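Putative transcription protein (Pseudomonas aeruginosa PAO1, PDB 4GCV) probably binds DNA as a helix-turn-helix transcriptional regulator of the HxlR family, with a putative role in sensing oxidative stress. Local coordinates at residues Asp40-Ser43 against Arg44-Ile48; Pro50-Leu53 against Thr54-Asn58. The protein carries 2 engineered substitutions. One frame throughout, in Å; residues are numbered along the deposited sequence.

Interaction 1: Asp40-Ser43 against Arg44-Ile48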
loop_
_atom_site.group_PDB
_atom_site.type_symbol
_atom_site.label_atom_id
_atom_site.label_comp_id
_atom_site.label_asym_id
_atom_site.label_seq_id
_atom_site.Cartn_x
_atom_site.Cartn_y
_atom_site.Cartn_z
ATOM N N ASP B 40 12.227 21.585 8.162
ATOM C CA ASP B 40 12.449 22.498 7.045
ATOM C C ASP B 40 12.946 21.844 5.753
ATOM O O ASP B 40 12.567 22.288 4.663
ATOM C CB ASP B 40 13.307 23.702 7.435
ATOM C CG ASP B 40 12.482 24.805 8.113
ATOM O OD1 ASP B 40 11.230 24.694 8.163
ATOM O OD2 ASP B 40 13.084 25.768 8.623
ATOM N N GLU B 41 13.774 20.799 5.878
ATOM C CA GLU B 41 14.153 19.963 4.735
ATOM C C GLU B 41 12.897 19.453 4.091
ATOM O O GLU B 41 12.702 19.628 2.911
ATOM C CB GLU B 41 15.034 18.773 5.151
ATOM C CG GLU B 41 16.449 19.159 5.553
ATOM C CD GLU B 41 17.303 17.974 6.018
ATOM O OE1 GLU B 41 16.869 17.146 6.878
ATOM O OE2 GLU B 41 18.444 17.898 5.507
ATOM N N PHE B 42 12.012 18.833 4.852
ATOM C CA PHE B 42 10.801 18.350 4.211
ATOM C C PHE B 42 10.007 19.488 3.546
ATOM O O PHE B 42 9.502 19.330 2.453
ATOM C CB PHE B 42 9.927 17.565 5.174
ATOM C CG PHE B 42 10.528 16.261 5.625
ATOM C CD1 PHE B 42 10.497 15.140 4.797
ATOM C CD2 PHE B 42 11.071 16.124 6.909
ATOM C CE1 PHE B 42 11.044 13.907 5.246
ATOM C CE2 PHE B 42 11.599 14.892 7.353
ATOM C CZ PHE B 42 11.599 13.800 6.527
ATOM N N SER B 43 9.928 20.636 4.204
ATOM C CA SER B 43 9.060 21.684 3.741
ATOM C C SER B 43 9.550 22.190 2.416
ATOM O O SER B 43 8.755 22.309 1.514
ATOM C CB SER B 43 8.945 22.844 4.753
ATOM O OG SER B 43 7.734 23.592 4.527
ATOM N N ARG B 44 10.858 22.464 2.310
ATOM C CA ARG B 44 11.433 23.104 1.149
ATOM C C ARG B 44 11.427 22.120 -0.003
ATOM O O ARG B 44 11.076 22.460 -1.134
ATOM C CB ARG B 44 12.885 23.565 1.370
ATOM C CG ARG B 44 13.210 24.302 2.640
ATOM C CD ARG B 44 12.960 25.758 2.541
ATOM N NE ARG B 44 13.611 26.531 3.606
ATOM C CZ ARG B 44 13.008 26.977 4.708
ATOM N NH1 ARG B 44 11.717 26.702 4.930
ATOM N NH2 ARG B 44 13.698 27.694 5.599
ATOM N N SER B 45 11.819 20.898 0.281
ATOM C CA SER B 45 11.956 19.914 -0.773
ATOM C C SER B 45 10.616 19.508 -1.382
ATOM O O SER B 45 10.484 19.434 -2.611
ATOM C CB SER B 45 12.733 18.703 -0.277
ATOM O OG SER B 45 12.180 17.568 -0.917
ATOM N N LEU B 46 9.613 19.304 -0.536
ATOM C CA LEU B 46 8.277 18.896 -0.991
ATOM C C LEU B 46 7.310 20.048 -1.351
ATOM O O LEU B 46 6.180 19.851 -1.836
ATOM C CB LEU B 46 7.678 17.990 0.075
ATOM C CG LEU B 46 7.779 16.451 -0.059
ATOM C CD1 LEU B 46 8.864 15.877 -1.052
ATOM C CD2 LEU B 46 7.842 15.835 1.268
ATOM N N ASP B 47 7.743 21.263 -1.115
ATOM C CA ASP B 47 6.876 22.441 -1.328
ATOM C C ASP B 47 5.486 22.291 -0.733
ATOM O O ASP B 47 4.477 22.505 -1.426
ATOM C CB ASP B 47 6.784 22.827 -2.807
ATOM C CG ASP B 47 6.274 24.213 -2.982
ATOM O OD1 ASP B 47 6.532 25.018 -2.050
ATOM O OD2 ASP B 47 5.617 24.504 -4.020
ATOM N N ILE B 48 5.442 21.957 0.555
ATOM C CA ILE B 48 4.202 21.703 1.272
ATOM C C ILE B 48 4.069 22.696 2.417
ATOM O O ILE B 48 5.045 22.991 3.104
ATOM C CB ILE B 48 4.185 20.224 1.778
ATOM C CG1 ILE B 48 3.067 19.913 2.794
ATOM C CG2 ILE B 48 5.546 19.803 2.410
ATOM C CD1 ILE B 48 2.916 18.357 2.958
#

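Interaction 2: Pro50-Leu53 against Thr54-Asn58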
loop_
_atom_site.group_PDB
_atom_site.type_symbol
_atom_site.label_atom_id
_atom_site.label_comp_id
_atom_site.label_asym_id
_atom_site.label_seq_id
_atom_site.Cartn_x
_atom_site.Cartn_y
_atom_site.Cartn_z
ATOM N N PRO B 50 3.312 24.140 6.121
ATOM C CA PRO B 50 3.670 23.639 7.460
ATOM C C PRO B 50 2.582 22.845 8.166
ATOM O O PRO B 50 2.864 21.763 8.685
ATOM C CB PRO B 50 3.909 24.930 8.264
ATOM C CG PRO B 50 4.311 25.917 7.253
ATOM C CD PRO B 50 3.544 25.592 6.011
ATOM N N ASN B 51 1.366 23.388 8.228
ATOM C CA ASN B 51 0.302 22.757 9.001
ATOM C C ASN B 51 0.023 21.381 8.449
ATOM O O ASN B 51 -0.309 20.464 9.179
ATOM C CB ASN B 51 -0.996 23.584 9.017
ATOM C CG ASN B 51 -0.957 24.729 10.016
ATOM O OD1 ASN B 51 0.059 24.961 10.673
ATOM N ND2 ASN B 51 -2.073 25.448 10.143
HETATM N N MSE B 52 0.158 21.233 7.150
HETATM C CA MSE B 52 -0.122 19.952 6.537
HETATM C C MSE B 52 1.067 18.998 6.647
HETATM O O MSE B 52 0.900 17.770 6.809
HETATM C CB MSE B 52 -0.467 20.168 5.084
HETATM C CG MSE B 52 -0.114 18.972 4.250
HETATM SE SE MSE B 52 -1.702 18.152 3.609
HETATM C CE MSE B 52 -2.052 19.427 2.141
ATOM N N LEU B 53 2.267 19.552 6.558
ATOM C CA LEU B 53 3.438 18.747 6.741
ATOM C C LEU B 53 3.388 18.097 8.160
ATOM O O LEU B 53 3.756 16.935 8.336
ATOM C CB LEU B 53 4.692 19.600 6.524
ATOM C CG LEU B 53 6.027 18.886 6.789
ATOM C CD1 LEU B 53 6.124 17.557 6.017
ATOM C CD2 LEU B 53 7.190 19.752 6.455
ATOM N N THR B 54 2.892 18.861 9.137
ATOM C CA THR B 54 2.927 18.510 10.531
ATOM C C THR B 54 1.915 17.405 10.780
ATOM O O THR B 54 2.204 16.419 11.499
ATOM C CB THR B 54 2.615 19.753 11.418
ATOM O OG1 THR B 54 3.724 20.647 11.348
ATOM C CG2 THR B 54 2.374 19.385 12.891
ATOM N N ARG B 55 0.739 17.545 10.179
ATOM C CA ARG B 55 -0.287 16.555 10.366
ATOM C C ARG B 55 0.185 15.224 9.758
ATOM O O ARG B 55 -0.029 14.157 10.330
ATOM C CB ARG B 55 -1.597 17.036 9.749
ATOM C CG ARG B 55 -2.752 17.045 10.752
ATOM C CD ARG B 55 -3.844 18.074 10.377
ATOM N NE ARG B 55 -3.990 18.163 8.927
ATOM C CZ ARG B 55 -4.118 19.311 8.264
ATOM N NH1 ARG B 55 -4.113 20.461 8.931
ATOM N NH2 ARG B 55 -4.217 19.318 6.927
ATOM N N ARG B 56 0.834 15.297 8.601
ATOM C CA ARG B 56 1.271 14.112 7.847
ATOM C C ARG B 56 2.461 13.433 8.549
ATOM O O ARG B 56 2.510 12.206 8.657
ATOM C CB ARG B 56 1.637 14.477 6.397
ATOM C CG ARG B 56 0.468 14.657 5.404
ATOM C CD ARG B 56 -0.417 13.414 5.255
ATOM N NE ARG B 56 -1.376 13.487 4.137
ATOM C CZ ARG B 56 -2.268 14.464 3.958
ATOM N NH1 ARG B 56 -2.316 15.491 4.801
ATOM N NH2 ARG B 56 -3.105 14.440 2.924
ATOM N N LEU B 57 3.408 14.229 9.048
ATOM C CA LEU B 57 4.481 13.687 9.917
ATOM C C LEU B 57 3.934 12.995 11.153
ATOM O O LEU B 57 4.286 11.852 11.421
ATOM C CB LEU B 57 5.511 14.755 10.311
ATOM C CG LEU B 57 6.425 15.192 9.155
ATOM C CD1 LEU B 57 7.207 16.418 9.552
ATOM C CD2 LEU B 57 7.358 14.070 8.664
ATOM N N ASN B 58 3.056 13.665 11.887
ATOM C CA ASN B 58 2.494 13.071 13.089
ATOM C C ASN B 58 1.776 11.777 12.774
ATOM O O ASN B 58 1.859 10.858 13.570
ATOM C CB ASN B 58 1.526 14.001 13.791
ATOM C CG ASN B 58 2.208 15.231 14.372
ATOM O OD1 ASN B 58 3.450 15.302 14.462
ATOM N ND2 ASN B 58 1.395 16.234 14.733
#

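Interaction 1: Asp40-Ser43 against Arg44-Ile48
The C-terminal end of helix 39-46, and the turn that leads from it toward helix 50-62, is tied by the side chain of Ser-43 to Ile-48. Ser-43 OG donates to Ile-48 O over 3.1 Å, nearly straight in line with the carbonyl bond. Its hydroxyl stands opposite its own backbone N (chi1 -158°), which carries it to the turn. A small hydroxyl suits this place, since it can reach a main-chain oxygen beyond the helix end. Asp-47 is the first residue to leave helical geometry; its positive phi (47°) turns the chain away, and Ile-48 N then makes a weak bond of 3.5 Å back to Ser-43 O. In the probable helix-turn-helix this turn leads from helix 39-46 into helix 50-62.

One turn earlier, Arg-44 N donates to Asp-40 O at 2.9 Å. Their side chains run alongside each other, with Asp-40 OD2 and Arg-44 NH2 3.6 Å apart. This long salt bridge works by charge alone, because the oxygen lies well outside the guanidinium plane. On the buried side, Leu-46 N bonds to Phe-42 O at 3.0 Å, and Leu-46 CD2 lies at the edge of the Phe-42 ring, 4.5 Å from Phe-42 CD1. Both of these apolar side chains rest on Ile-28 of helix 23-33, whereas Leu-46 O and Asp-47 O accept hydrogen bonds from Arg-155 of the second subunit.

Interaction 2: Pro50-Leu53 against Thr54-Asn58
Pro-50 O is gripped twice by Thr-54, whose backbone N donates over 2.9 Å and whose OG1 donates over 3.0 Å. The amide comes in 19° from the carbonyl plane, but the hydroxyl sits above it, 40° out. With chi1 at -71°, OG1 lies beside its own backbone N and can turn back to the preceding helical turn. Threonine thus satisfies its hydroxyl within the helix, while proline fits the first turn, where its missing N-H costs no helical bond.

On the buried face Leu-53 and Leu-57 form an i to i+4 apolar pair. Leu-57 N donates to Leu-53 O at 2.8 Å, and the side chains cross at an angle, bringing CD1 of Leu-53 within 3.9 Å of CD1 of Leu-57. The branched ends touch one helical turn apart, which suits leucine on a face that packs against other helices.

On another side, Arg-55 folds back along the helix. Its guanidinium lays one face over Asn-51 O and Met-52 CA, while Arg-55 N bonds to Asn-51 O at 3.3 Å. Met-52, a selenomethionine, and Arg-56 run side by side, and Arg-56 N donates to Met-52 O. Both side chains touch Trp-24 of helix 23-33, and Leu-57 reaches Ile-28 there; Leu-53, Thr-54 and Leu-57 pack on Phe-39 of helix 39-46.

Interactions 1 and 2 follow in series along the chain, on helix 39-46 with its exit turn and then on helix 50-62, with centres about 11 Å apart. Both lie within the HxlR-like range, and the two consecutive helices form what is probably the helix-turn-helix, with 50-62 in the place of the recognition helix. Leu-53 joins the contacts directly: its CD2 lies 3.7 Å from Phe-42 CB, and its CA is 3.8 Å from Ile-48 CD1. Helix 23-33 backs both, through Trp-24 and Ile-28. Interaction 1 also meets the second subunit, whereas no other chain of the assembly touches interaction 2.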